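Local coordinates for protein probable transcriptional regulator (Pseudomonas aeruginosa, PDB 2NNN) that probably binds DNA as a dimeric transcriptional regulator of the MarR family, using a winged helix-turn-helix domain, at residues A[41-45]-A[105-110]. Sequence-based numbering, arbitrary orientation.
Sequences WAALV and ELEAGL
Trp41 has one face of its indole overlapped by two methyls, Leu106 CD1 and Val45 CG2, while the rim of its six-membered ring abuts the backbone of helix 100-121. With CG anti to the backbone N (chi1 175°), the ring is carried toward helix 100-121, the local helix axes staying 10.6 Å apart and making an angle of 116°. Its leading carbon, CH2, lies 3.3 Å from Leu106 O, which sits at the ring edge near its plane, as does the more distant Glu105 O; the same CH2 comes within 3.4 Å of Gly109 C, on a residue without a side chain. Leu106 CD1 makes an off-centre CH-pi contact, 4.2 Å from the centroid of the six-membered ring. That methyl also meets Val45 CG2 at 3.6 Å, the two side chains crossing at about a right angle; Val45 CG2 shares the face but is offset toward the rim. Leu44 CD2 lies on that same side of the indole plane, 4.0 Å from Leu106 CB and touching the aliphatic CG of Glu105. Leu98 of strand 93-98 packs on Leu44 and Leu106, while Leu9 of the second subunit packs on Val45. Helix 38-50, just before helices 55-61 and 66-78, is thus joined to helix 100-121, which follows the two-stranded wing, in the winged helix-turn-helix arrangement of MarR proteins. The side-chain contacts are apolar, probably held mainly by dispersion and fit, but the indole rim also meets polar backbone: Leu106 O already accepts Gly109 N, and the edge carbonyls probably add a weak electrostatic attraction to the ring C-H groups.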
loop_
_atom_site.group_PDB
_atom_site.type_symbol
_atom_site.label_atom_id
_atom_site.label_comp_id
_atom_site.label_asym_id
_atom_site.label_seq_id
_atom_site.Cartn_x
_atom_site.Cartn_y
_atom_site.Cartn_z
ATOM N N TRP A 41 10.745 10.291 -0.835
ATOM C CA TRP A 41 11.091 10.746 -2.194
ATOM C C TRP A 41 9.986 11.617 -2.774
ATOM O O TRP A 41 10.267 12.650 -3.388
ATOM C CB TRP A 41 11.358 9.536 -3.113
ATOM C CG TRP A 41 11.611 9.899 -4.574
ATOM C CD1 TRP A 41 10.768 9.678 -5.638
ATOM C CD2 TRP A 41 12.795 10.525 -5.131
ATOM N NE1 TRP A 41 11.348 10.127 -6.807
ATOM C CE2 TRP A 41 12.586 10.655 -6.524
ATOM C CE3 TRP A 41 14.004 10.989 -4.586
ATOM C CZ2 TRP A 41 13.533 11.249 -7.372
ATOM C CZ3 TRP A 41 14.949 11.571 -5.438
ATOM C CH2 TRP A 41 14.705 11.693 -6.811
ATOM N N ALA A 42 8.737 11.190 -2.580
ATOM C CA ALA A 42 7.548 11.919 -3.042
ATOM C C ALA A 42 7.499 13.336 -2.470
ATOM O O ALA A 42 7.257 14.294 -3.210
ATOM C CB ALA A 42 6.271 11.161 -2.667
ATOM N N ALA A 43 7.706 13.454 -1.159
ATOM C CA ALA A 43 7.777 14.761 -0.493
ATOM C C ALA A 43 8.934 15.585 -1.018
ATOM O O ALA A 43 8.785 16.771 -1.210
ATOM C CB ALA A 43 7.898 14.603 1.002
ATOM N N LEU A 44 10.080 14.955 -1.262
ATOM C CA LEU A 44 11.249 15.663 -1.820
ATOM C C LEU A 44 10.932 16.197 -3.223
ATOM O O LEU A 44 11.152 17.375 -3.515
ATOM C CB LEU A 44 12.460 14.724 -1.900
ATOM C CG LEU A 44 13.816 15.370 -2.127
ATOM C CD1 LEU A 44 14.425 15.808 -0.783
ATOM C CD2 LEU A 44 14.754 14.414 -2.859
ATOM N N VAL A 45 10.425 15.310 -4.082
ATOM C CA VAL A 45 9.991 15.686 -5.420
ATOM C C VAL A 45 8.990 16.846 -5.359
ATOM O O VAL A 45 9.201 17.859 -6.014
ATOM C CB VAL A 45 9.436 14.465 -6.208
ATOM C CG1 VAL A 45 8.861 14.880 -7.554
ATOM C CG2 VAL A 45 10.541 13.423 -6.402
ATOM N N GLU A 105 20.178 16.111 -4.142
ATOM C CA GLU A 105 19.650 14.756 -3.901
ATOM C C GLU A 105 18.569 14.392 -4.913
ATOM O O GLU A 105 18.572 13.299 -5.473
ATOM C CB GLU A 105 19.039 14.707 -2.512
ATOM C CG GLU A 105 18.472 13.375 -2.105
ATOM C CD GLU A 105 19.469 12.529 -1.344
ATOM O OE1 GLU A 105 20.662 12.890 -1.290
ATOM O OE2 GLU A 105 19.054 11.495 -0.796
ATOM N N LEU A 106 17.638 15.322 -5.118
ATOM C CA LEU A 106 16.581 15.190 -6.114
ATOM C C LEU A 106 17.159 14.919 -7.500
ATOM O O LEU A 106 16.826 13.912 -8.116
ATOM C CB LEU A 106 15.690 16.448 -6.114
ATOM C CG LEU A 106 14.453 16.520 -7.020
ATOM C CD1 LEU A 106 13.557 15.276 -6.827
ATOM C CD2 LEU A 106 13.646 17.828 -6.775
ATOM N N GLU A 107 18.043 15.802 -7.976
ATOM C CA GLU A 107 18.694 15.634 -9.290
ATOM C C GLU A 107 19.492 14.331 -9.417
ATOM O O GLU A 107 19.492 13.699 -10.471
ATOM C CB GLU A 107 19.593 16.833 -9.628
ATOM C CG GLU A 107 18.934 18.208 -9.407
ATOM C CD GLU A 107 17.555 18.348 -10.057
ATOM O OE1 GLU A 107 17.388 17.977 -11.251
ATOM O OE2 GLU A 107 16.634 18.847 -9.369
ATOM N N ALA A 108 20.174 13.947 -8.341
ATOM C CA ALA A 108 20.998 12.733 -8.312
ATOM C C ALA A 108 20.119 11.483 -8.291
ATOM O O ALA A 108 20.573 10.407 -8.661
ATOM C CB ALA A 108 21.942 12.748 -7.116
ATOM N N GLY A 109 18.853 11.647 -7.876
ATOM C CA GLY A 109 17.902 10.551 -7.782
ATOM C C GLY A 109 16.995 10.349 -8.983
ATOM O O GLY A 109 16.359 9.313 -9.086
ATOM N N LEU A 110 16.934 11.321 -9.891
ATOM C CA LEU A 110 15.992 11.265 -11.020
ATOM C C LEU A 110 16.140 10.007 -11.888
ATOM O O LEU A 110 15.157 9.315 -12.128
ATOM C CB LEU A 110 16.050 12.536 -11.908
ATOM C CG LEU A 110 15.597 13.926 -11.414
ATOM C CD1 LEU A 110 15.596 14.898 -12.575
ATOM C CD2 LEU A 110 14.215 13.938 -10.751
#